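Long-range contacts in conserved protein (Methanosarcina mazei, PDB 2NR4), which is a flavoprotein that binds flavin mononucleotide, probably through a split-barrel fold, though its cellular function is unknown: residues A35-E40 and K74-N79; N79-P84 and P111-A116; N161-A166 and K202-I207; S22-R27 and A116-V121. All blocks are in the same frame, centred on the assembly; numbering follows the deposited sequence.

Overall arrangement
Contacts 1, 2 and 4 cluster in the barrel part, their centres about 10 to 13 Å apart; contact 3 lies among the helices, its centre about 17 Å from that of contact 2 and about 24 Å from that of contact 1. Contact 4 opens first, with 22-27, and closes last of these three; contacts 1 and 2 follow one another within its span, and contact 3 comes last. Strand 75-79 pairs with strand 29-37 in contact 1 and neighbours strand 118-130 of contact 4; Asn79 serves contacts 1 and 2. Contacts 2, 3 and 4 reach the second subunit. Pro84 of contact 2 packs on contact 3, so barrel and helices probably hold the FMN between them.

Contact 1: A35-E40 and K74-N79; sequences ASTGFE and KCLASN
Ser36 OG is gripped twice: it accepts a hydrogen bond from Asn79 ND2 at 3.0 Å and gives its own proton to the carbonyl O of Pro111. The Asn79 bond is fairly straight (161° at the hydrogen) and lies almost in the amide plane, 4° out of it. Ser36 OG sits between its own backbone N and carbonyl carbon, and this chi1 of 47° turns it toward the Asn79 amide. On the backbone, Ser36 and Ala77 form an antiparallel hydrogen-bonded pair, with Ser36 N to Ala77 O at 2.9 Å and Ala77 N to Ser36 O at 3.0 Å. This pairing joins strands 29-37 and 75-79, the two ends of the sheet order, and so closes the barrel. On the other face Thr37 CG2 meets Leu76 CB at 3.8 Å and Ala35 CB nears Leu76 CG at 4.1 Å. Past the strand end, one water accepts from Gly38 N and donates to Cys75 O, while Cys75 SG stands obliquely 5.5 Å from the centre of the Phe39 ring. Asn79 ND2 also donates to Ile34 O, and an alanine here would probably take the amide donor from both Ser36 OG and that carbonyl. Thr37 OG1 bonds to Asn69, close to the FMN-binding Asn43 and Thr66. The chemistry thus implies a seam in which buried hydrogen bonds define the register and apolar contacts line the face of Ala35 and Leu76, beside the flavin site.

Contact 2: N79-P84 and P111-A116; sequences NVVYDP and PVLKEA
Leu113 CG lies over one face of the Asn79 amide, 3.8 Å from Asn79 CG, while Val112 CB and Ala116 CB sit at the oxygen's edge, near the plane, each 3.5 Å from Asn79 OD1. These partners belong to the end of strand 110-113 and to the type I beta turn from Leu113 to Ala116, which leads on to strand 118-130 of the barrel. Leu113 N donates to Asn79 OD1 at 2.9 Å, but it comes from above the carbonyl plane, 50° out of it, on the same face that Leu113 CG covers. The turn is closed by Ala116 N bonding to Leu113 O. A leucine in place of Asn79 would probably leave the buried Leu113 N without its acceptor and free the turn to shift against strand 75-79. Further along, Val81 CG2 touches Leu113 CD1 at 4.0 Å, the two side chains crossing at about a right angle, and Ile34 of strand 29-37 packs on both. The second subunit covers Val80 and Tyr82: Val80 packs on its Pro154, and Tyr82 OH bonds to the O of that Pro154. Between the two segments, the backbone adds a CA-H...O contact, Ala116 CA to Val80 O at 3.6 Å.

Contact 3: N161-A166 and K202-I207; sequences NAVLEA and KAMKLI
Val163 and Ala166 of helix 158-176 face Ala203, Met204 and Ile207 of helix 198-210, and everything that passes between these five is apolar packing. The two short helical segments run nearly parallel, 12° apart in direction, with their axes 10.1 Å from each other. Aliphatic contacts come first. Val163 CG1 meets Ala203 CB at 3.8 Å, a branch laid against a bare methyl. One turn on, the end of Ile207 does the reaching: its CD1 touches Ala166 CB at 3.8 Å and approaches the carbonyl Val163 O at 4.0 Å. The thioether contacts lie beside these. The bend of Met204 at chi2 (-52°) carries its SD to within 3.8 Å of Ala166 CB, and the further bend at chi3 turns Met204 CE back onto the same methyl. Val163 CG2 is the other neighbour, at 4.3 Å from Met204 SD. Ala166 CB is thus shared by the ends of Met204 and Ile207. Other helices enclose the pair: Val88 of helix 84-92 packs on Val163 and Ile207, and Ala192 of helix 179-195 on Met204. On helix 158-176 Glu165 forms a salt bridge to Arg158 of the second subunit. The fit between these segments comes from packing of side chains, with no polar bond across it: small alanines admit the longer side chains between parallel helices, within the part of the molecule that faces the flavin.

Contact 4: S22-R27 and A116-V121; sequences SSFGIR and AIAWVV
This is a mainly apolar contact in which the loop leading to strand 29-37 packs, through Phe24 and Ile26, against the start of strand 118-130 in the antiparallel barrel, a fold consistent with the FMN-binding split-barrel proteins. Phe24 carries most of it. Its CB presses on Val120 CG2 at 3.5 Å, and the two side chains cross at about a right angle. The Phe24 ring has Ala118 at its edge, near its plane, with Phe24 CD1 and Ala118 CB 4.1 Å apart. With CG anti to its carbonyl carbon (chi1 -60°), Phe24 puts the ring edge at the Ala118 methyl, which Phe24 O also touches. Ile26 adds a looser contact, its CG1 4.4 Å from Val120 CG2. Val120 therefore meets both loop residues with one methyl, while Trp119 points away, its side chain reaching Val103 of the small two-stranded sheet. Between Phe24 and Ile26 the chain bends at Gly25, whose positive phi of 89° would be awkward for a residue with a side chain. Ala143 of strand 133-145 also packs on Phe24, and Ser78 of strand 75-79 touches Ile26. The second subunit is close by: Leu153 of that chain packs on Ala118, and Arg27 forms a salt bridge to its Glu152. The polar link between the two segments is a single water, which donates to Phe24 O at 2.8 Å and to Ala118 O at 3.0 Å.

Contact 1: A35-E40 and K74-N79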
# COMPACT_ATOMS: atom_id res chain seq x y z
N ALA A 35 2.67 3.76 -15.67
CA ALA A 35 2.38 3.32 -17.03
C ALA A 35 3.57 3.65 -17.91
O ALA A 35 4.01 4.80 -17.89
CB ALA A 35 1.19 4.06 -17.53
N SER A 36 4.06 2.68 -18.68
CA SER A 36 5.14 2.98 -19.67
C SER A 36 4.49 3.05 -21.06
O SER A 36 3.63 2.23 -21.40
CB SER A 36 6.26 1.93 -19.66
OG SER A 36 5.77 0.60 -19.69
N THR A 37 4.93 4.00 -21.87
CA THR A 37 4.35 4.16 -23.22
C THR A 37 5.52 4.61 -24.12
O THR A 37 6.58 4.96 -23.61
CB THR A 37 3.29 5.27 -23.27
OG1 THR A 37 3.77 6.51 -22.68
CG2 THR A 37 1.91 4.85 -22.65
N GLY A 38 5.30 4.65 -25.43
CA GLY A 38 6.27 5.30 -26.32
C GLY A 38 7.22 4.33 -26.97
O GLY A 38 8.32 4.14 -26.50
N PHE A 39 6.76 3.73 -28.05
CA PHE A 39 7.56 2.90 -28.93
C PHE A 39 8.89 3.59 -29.25
O PHE A 39 9.96 3.00 -29.03
CB PHE A 39 6.78 2.63 -30.23
CG PHE A 39 5.88 1.42 -30.18
CD1 PHE A 39 6.42 0.12 -30.23
CD2 PHE A 39 4.49 1.55 -30.17
CE1 PHE A 39 5.58 -1.01 -30.22
CE2 PHE A 39 3.64 0.43 -30.15
CZ PHE A 39 4.19 -0.86 -30.18
N GLU A 40 8.81 4.86 -29.67
CA GLU A 40 9.97 5.59 -30.22
C GLU A 40 10.77 6.42 -29.21
O GLU A 40 11.87 6.86 -29.50
CB GLU A 40 9.49 6.54 -31.32
CG GLU A 40 8.92 5.86 -32.55
CD GLU A 40 8.40 6.86 -33.58
OE1 GLU A 40 8.90 8.02 -33.64
OE2 GLU A 40 7.49 6.48 -34.34
N LYS A 74 -1.66 3.46 -29.42
CA LYS A 74 -2.70 2.58 -28.82
C LYS A 74 -2.15 1.37 -28.05
O LYS A 74 -2.67 0.22 -28.12
CB LYS A 74 -3.77 2.17 -29.83
CG LYS A 74 -4.55 3.36 -30.41
CD LYS A 74 -3.84 3.82 -31.68
CE LYS A 74 -4.74 4.65 -32.58
NZ LYS A 74 -3.90 5.21 -33.69
N CYS A 75 -1.11 1.64 -27.29
CA CYS A 75 -0.46 0.63 -26.46
C CYS A 75 0.11 1.29 -25.23
O CYS A 75 0.61 2.45 -25.27
CB CYS A 75 0.67 -0.07 -27.23
SG CYS A 75 1.48 -1.50 -26.46
N LEU A 76 0.03 0.57 -24.11
CA LEU A 76 0.49 1.08 -22.79
C LEU A 76 0.76 -0.13 -21.92
O LEU A 76 0.03 -1.13 -22.02
CB LEU A 76 -0.58 2.00 -22.22
CG LEU A 76 -0.67 2.44 -20.75
CD1 LEU A 76 -1.64 3.61 -20.69
CD2 LEU A 76 -1.12 1.30 -19.79
N ALA A 77 1.78 -0.07 -21.07
CA ALA A 77 2.05 -1.18 -20.16
C ALA A 77 1.91 -0.71 -18.70
O ALA A 77 2.34 0.39 -18.37
CB ALA A 77 3.46 -1.69 -20.37
N SER A 78 1.25 -1.51 -17.87
CA SER A 78 1.33 -1.29 -16.45
C SER A 78 2.67 -1.76 -15.90
O SER A 78 3.21 -2.79 -16.34
CB SER A 78 0.20 -2.09 -15.76
OG SER A 78 0.29 -3.48 -16.06
N ASN A 79 3.18 -1.06 -14.91
CA ASN A 79 4.35 -1.47 -14.12
C ASN A 79 4.06 -1.31 -12.63
O ASN A 79 3.87 -0.17 -12.15
CB ASN A 79 5.56 -0.59 -14.44
CG ASN A 79 5.96 -0.69 -15.92
OD1 ASN A 79 6.76 -1.55 -16.29
ND2 ASN A 79 5.34 0.13 -16.76
O HOH W 1 2.59 3.94 -26.34

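Contact 2: N79-P84 and P111-A116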
# COMPACT_ATOMS: atom_id res chain seq x y z
N ASN A 79 3.18 -1.06 -14.91
CA ASN A 79 4.35 -1.47 -14.12
C ASN A 79 4.06 -1.31 -12.63
O ASN A 79 3.87 -0.17 -12.15
CB ASN A 79 5.56 -0.59 -14.44
CG ASN A 79 5.96 -0.69 -15.92
OD1 ASN A 79 6.76 -1.55 -16.29
ND2 ASN A 79 5.34 0.13 -16.76
N VAL A 80 4.08 -2.42 -11.92
CA VAL A 80 3.88 -2.38 -10.45
C VAL A 80 5.18 -1.99 -9.79
O VAL A 80 6.22 -2.63 -10.01
CB VAL A 80 3.36 -3.74 -9.86
CG1 VAL A 80 3.34 -3.66 -8.32
CG2 VAL A 80 1.97 -4.08 -10.44
N VAL A 81 5.12 -0.92 -9.01
CA VAL A 81 6.30 -0.33 -8.38
C VAL A 81 5.96 -0.09 -6.89
O VAL A 81 4.93 0.52 -6.58
CB VAL A 81 6.64 0.98 -9.14
CG1 VAL A 81 7.49 1.96 -8.28
CG2 VAL A 81 7.24 0.66 -10.57
N TYR A 82 6.82 -0.57 -5.99
CA TYR A 82 6.67 -0.31 -4.54
C TYR A 82 7.65 0.76 -4.06
O TYR A 82 7.60 1.17 -2.92
CB TYR A 82 6.93 -1.59 -3.72
CG TYR A 82 6.03 -2.75 -4.05
CD1 TYR A 82 4.70 -2.56 -4.36
CD2 TYR A 82 6.51 -4.05 -3.99
CE1 TYR A 82 3.86 -3.65 -4.64
CE2 TYR A 82 5.69 -5.13 -4.28
CZ TYR A 82 4.37 -4.92 -4.61
OH TYR A 82 3.56 -5.99 -4.91
N ASP A 83 8.49 1.25 -4.96
CA ASP A 83 9.49 2.26 -4.64
C ASP A 83 8.93 3.68 -4.78
O ASP A 83 8.58 4.10 -5.88
CB ASP A 83 10.68 2.04 -5.58
CG ASP A 83 11.79 3.03 -5.36
OD1 ASP A 83 11.87 3.70 -4.27
OD2 ASP A 83 12.61 3.10 -6.30
N PRO A 84 8.85 4.44 -3.66
CA PRO A 84 8.22 5.75 -3.75
C PRO A 84 9.09 6.73 -4.56
O PRO A 84 8.57 7.67 -5.13
CB PRO A 84 8.12 6.17 -2.28
CG PRO A 84 9.31 5.47 -1.65
CD PRO A 84 9.30 4.14 -2.29
N PRO A 111 8.40 -0.85 -24.36
CA PRO A 111 9.16 -0.56 -23.15
C PRO A 111 8.37 -0.84 -21.85
O PRO A 111 7.20 -0.42 -21.74
CB PRO A 111 9.38 0.95 -23.26
CG PRO A 111 8.22 1.45 -24.02
CD PRO A 111 7.97 0.39 -25.03
N VAL A 112 9.01 -1.52 -20.92
CA VAL A 112 8.51 -1.64 -19.52
C VAL A 112 9.64 -1.21 -18.60
O VAL A 112 10.78 -1.11 -19.06
CB VAL A 112 8.01 -3.07 -19.21
CG1 VAL A 112 6.81 -3.44 -20.10
CG2 VAL A 112 9.14 -4.12 -19.31
N LEU A 113 9.35 -0.91 -17.34
CA LEU A 113 10.41 -0.55 -16.40
C LEU A 113 11.24 -1.75 -15.98
O LEU A 113 10.70 -2.80 -15.65
CB LEU A 113 9.85 0.15 -15.16
CG LEU A 113 9.12 1.46 -15.46
CD1 LEU A 113 8.53 2.03 -14.15
CD2 LEU A 113 10.07 2.48 -16.07
N LYS A 114 12.56 -1.57 -15.97
CA LYS A 114 13.46 -2.64 -15.51
C LYS A 114 13.23 -2.96 -14.03
O LYS A 114 13.41 -4.10 -13.62
CB LYS A 114 14.90 -2.22 -15.69
CG LYS A 114 15.32 -2.26 -17.15
CD LYS A 114 16.70 -1.62 -17.32
CE LYS A 114 17.77 -2.55 -16.88
NZ LYS A 114 18.91 -2.35 -17.85
N GLU A 115 12.82 -1.93 -13.28
CA GLU A 115 12.56 -2.06 -11.85
C GLU A 115 11.10 -2.41 -11.54
O GLU A 115 10.71 -2.44 -10.37
CB GLU A 115 12.98 -0.79 -11.12
CG GLU A 115 14.52 -0.54 -11.08
CD GLU A 115 15.33 -1.73 -10.56
OE1 GLU A 115 14.91 -2.42 -9.59
OE2 GLU A 115 16.43 -1.98 -11.11
N ALA A 116 10.30 -2.70 -12.56
CA ALA A 116 8.93 -3.20 -12.31
C ALA A 116 8.91 -4.53 -11.56
O ALA A 116 9.69 -5.45 -11.83
CB ALA A 116 8.16 -3.33 -13.61

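Contact 3: N161-A166 and K202-I207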
# COMPACT_ATOMS: atom_id res chain seq x y z
N ASN A 161 2.16 5.59 1.68
CA ASN A 161 0.85 6.08 1.27
C ASN A 161 0.80 7.61 1.24
O ASN A 161 0.15 8.20 0.38
CB ASN A 161 -0.22 5.53 2.22
CG ASN A 161 -0.31 4.01 2.18
OD1 ASN A 161 0.30 3.33 1.34
ND2 ASN A 161 -1.08 3.45 3.12
N ALA A 162 1.51 8.25 2.18
CA ALA A 162 1.57 9.71 2.25
C ALA A 162 2.31 10.31 1.07
O ALA A 162 1.92 11.40 0.57
CB ALA A 162 2.20 10.16 3.53
N VAL A 163 3.33 9.61 0.62
CA VAL A 163 4.07 10.02 -0.59
C VAL A 163 3.15 10.00 -1.81
O VAL A 163 3.15 10.96 -2.58
CB VAL A 163 5.31 9.12 -0.88
CG1 VAL A 163 5.92 9.45 -2.30
CG2 VAL A 163 6.36 9.32 0.22
N LEU A 164 2.34 8.95 -1.96
CA LEU A 164 1.38 8.83 -3.04
C LEU A 164 0.40 10.02 -3.03
O LEU A 164 0.13 10.65 -4.07
CB LEU A 164 0.58 7.54 -2.86
CG LEU A 164 0.31 6.67 -4.06
CD1 LEU A 164 1.69 6.35 -4.72
CD2 LEU A 164 -0.40 5.34 -3.59
N GLU A 165 -0.18 10.30 -1.86
CA GLU A 165 -1.10 11.41 -1.73
C GLU A 165 -0.41 12.73 -2.03
O GLU A 165 -0.95 13.55 -2.80
CB GLU A 165 -1.75 11.45 -0.32
CG GLU A 165 -2.64 10.24 -0.03
CD GLU A 165 -3.78 10.07 -1.03
OE1 GLU A 165 -4.45 11.06 -1.34
OE2 GLU A 165 -3.98 8.95 -1.55
N ALA A 166 0.79 12.92 -1.48
CA ALA A 166 1.53 14.18 -1.69
C ALA A 166 1.80 14.43 -3.17
O ALA A 166 1.78 15.59 -3.62
CB ALA A 166 2.85 14.18 -0.90
N LYS A 202 13.42 10.44 1.11
CA LYS A 202 14.03 10.89 -0.16
C LYS A 202 12.97 11.31 -1.20
O LYS A 202 13.13 12.32 -1.89
CB LYS A 202 14.93 9.80 -0.77
CG LYS A 202 16.29 9.60 -0.10
CD LYS A 202 17.28 8.87 -1.06
CE LYS A 202 18.05 7.76 -0.30
NZ LYS A 202 18.51 8.25 1.04
N ALA A 203 11.89 10.53 -1.29
CA ALA A 203 10.78 10.84 -2.21
C ALA A 203 10.13 12.18 -1.91
O ALA A 203 9.90 12.98 -2.81
CB ALA A 203 9.73 9.72 -2.20
N MET A 204 9.87 12.46 -0.63
CA MET A 204 9.32 13.74 -0.23
C MET A 204 10.23 14.88 -0.61
O MET A 204 9.77 15.91 -1.09
CB MET A 204 9.04 13.78 1.27
CG MET A 204 7.76 13.07 1.69
SD MET A 204 6.24 13.54 0.80
CE MET A 204 6.12 15.21 1.07
N LYS A 205 11.53 14.72 -0.41
CA LYS A 205 12.51 15.74 -0.80
C LYS A 205 12.41 16.03 -2.30
O LYS A 205 12.47 17.20 -2.73
CB LYS A 205 13.92 15.29 -0.44
CG LYS A 205 14.78 16.36 0.29
CD LYS A 205 16.12 15.76 0.78
CE LYS A 205 16.52 16.28 2.19
NZ LYS A 205 17.63 17.31 2.25
N LEU A 206 12.23 14.99 -3.11
CA LEU A 206 12.05 15.18 -4.54
C LEU A 206 10.79 15.96 -4.91
O LEU A 206 10.80 16.73 -5.89
CB LEU A 206 12.13 13.86 -5.30
CG LEU A 206 13.46 13.09 -5.30
CD1 LEU A 206 13.29 11.87 -6.18
CD2 LEU A 206 14.65 13.94 -5.81
N ILE A 207 9.71 15.75 -4.16
CA ILE A 207 8.47 16.52 -4.38
C ILE A 207 8.68 18.02 -4.14
O ILE A 207 8.24 18.86 -4.95
CB ILE A 207 7.25 15.99 -3.53
CG1 ILE A 207 6.80 14.62 -4.07
CG2 ILE A 207 6.08 16.93 -3.65
CD1 ILE A 207 5.90 13.78 -3.13

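Contact 4: S22-R27 and A116-V121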
# COMPACT_ATOMS: atom_id res chain seq x y z
N SER A 22 -4.82 -10.20 -11.92
CA SER A 22 -4.57 -9.96 -10.48
C SER A 22 -3.20 -10.46 -10.05
O SER A 22 -2.60 -9.92 -9.10
CB SER A 22 -5.66 -10.61 -9.64
OG SER A 22 -5.50 -12.00 -9.67
N SER A 23 -2.69 -11.49 -10.73
CA SER A 23 -1.33 -11.97 -10.52
C SER A 23 -0.25 -10.96 -10.89
O SER A 23 0.89 -11.07 -10.42
CB SER A 23 -1.11 -13.24 -11.37
OG SER A 23 -1.81 -14.31 -10.79
N PHE A 24 -0.62 -9.98 -11.72
CA PHE A 24 0.33 -8.93 -12.17
C PHE A 24 -0.03 -7.56 -11.59
O PHE A 24 0.45 -6.54 -12.07
CB PHE A 24 0.38 -8.88 -13.70
CG PHE A 24 0.81 -10.20 -14.31
CD1 PHE A 24 2.15 -10.50 -14.45
CD2 PHE A 24 -0.14 -11.16 -14.66
CE1 PHE A 24 2.55 -11.73 -14.97
CE2 PHE A 24 0.24 -12.38 -15.19
CZ PHE A 24 1.60 -12.65 -15.34
N GLY A 25 -0.86 -7.56 -10.55
CA GLY A 25 -1.14 -6.34 -9.81
C GLY A 25 -2.29 -5.53 -10.34
O GLY A 25 -2.52 -4.44 -9.85
N ILE A 26 -3.04 -6.05 -11.31
CA ILE A 26 -4.24 -5.35 -11.82
C ILE A 26 -5.47 -5.93 -11.13
O ILE A 26 -6.03 -6.94 -11.56
CB ILE A 26 -4.37 -5.43 -13.37
CG1 ILE A 26 -3.02 -5.14 -14.04
CG2 ILE A 26 -5.50 -4.49 -13.90
CD1 ILE A 26 -2.43 -3.83 -13.65
N ARG A 27 -5.89 -5.25 -10.05
CA ARG A 27 -6.88 -5.77 -9.10
C ARG A 27 -8.13 -4.95 -9.16
O ARG A 27 -8.17 -3.86 -9.77
CB ARG A 27 -6.37 -5.65 -7.66
CG ARG A 27 -4.92 -5.94 -7.42
CD ARG A 27 -4.71 -7.35 -7.12
NE ARG A 27 -5.50 -7.74 -5.94
CZ ARG A 27 -5.02 -7.81 -4.70
NH1 ARG A 27 -3.75 -7.50 -4.45
NH2 ARG A 27 -5.83 -8.20 -3.71
N ALA A 116 10.30 -2.70 -12.56
CA ALA A 116 8.93 -3.20 -12.31
C ALA A 116 8.91 -4.53 -11.56
O ALA A 116 9.69 -5.45 -11.83
CB ALA A 116 8.16 -3.33 -13.61
N ILE A 117 7.99 -4.64 -10.61
CA ILE A 117 7.75 -5.92 -9.96
C ILE A 117 7.07 -6.88 -10.94
O ILE A 117 7.46 -8.03 -11.08
CB ILE A 117 6.86 -5.72 -8.70
CG1 ILE A 117 7.48 -4.67 -7.72
CG2 ILE A 117 6.56 -7.05 -8.04
CD1 ILE A 117 8.75 -5.08 -7.11
N ALA A 118 6.01 -6.39 -11.58
CA ALA A 118 5.26 -7.11 -12.59
C ALA A 118 4.78 -6.12 -13.65
O ALA A 118 4.43 -4.95 -13.33
CB ALA A 118 4.05 -7.81 -11.93
N TRP A 119 4.75 -6.56 -14.92
CA TRP A 119 4.30 -5.68 -16.02
C TRP A 119 3.27 -6.38 -16.88
O TRP A 119 3.26 -7.63 -16.97
CB TRP A 119 5.51 -5.15 -16.86
CG TRP A 119 6.39 -6.24 -17.38
CD1 TRP A 119 7.55 -6.71 -16.81
CD2 TRP A 119 6.16 -7.06 -18.55
NE1 TRP A 119 8.07 -7.76 -17.58
CE2 TRP A 119 7.23 -7.98 -18.64
CE3 TRP A 119 5.17 -7.07 -19.54
CZ2 TRP A 119 7.33 -8.93 -19.68
CZ3 TRP A 119 5.26 -8.01 -20.57
CH2 TRP A 119 6.32 -8.94 -20.61
N VAL A 120 2.38 -5.60 -17.48
CA VAL A 120 1.43 -6.12 -18.47
C VAL A 120 1.44 -5.14 -19.63
O VAL A 120 1.23 -3.93 -19.43
CB VAL A 120 -0.03 -6.24 -17.93
CG1 VAL A 120 -0.96 -6.87 -19.00
CG2 VAL A 120 -0.05 -7.07 -16.61
N VAL A 121 1.68 -5.63 -20.84
CA VAL A 121 1.52 -4.80 -22.02
C VAL A 121 0.07 -4.90 -22.51
O VAL A 121 -0.45 -6.00 -22.78
CB VAL A 121 2.53 -5.20 -23.17
CG1 VAL A 121 2.33 -4.25 -24.35
CG2 VAL A 121 3.95 -5.15 -22.65
O HOH W 2 1.49 -4.72 -13.96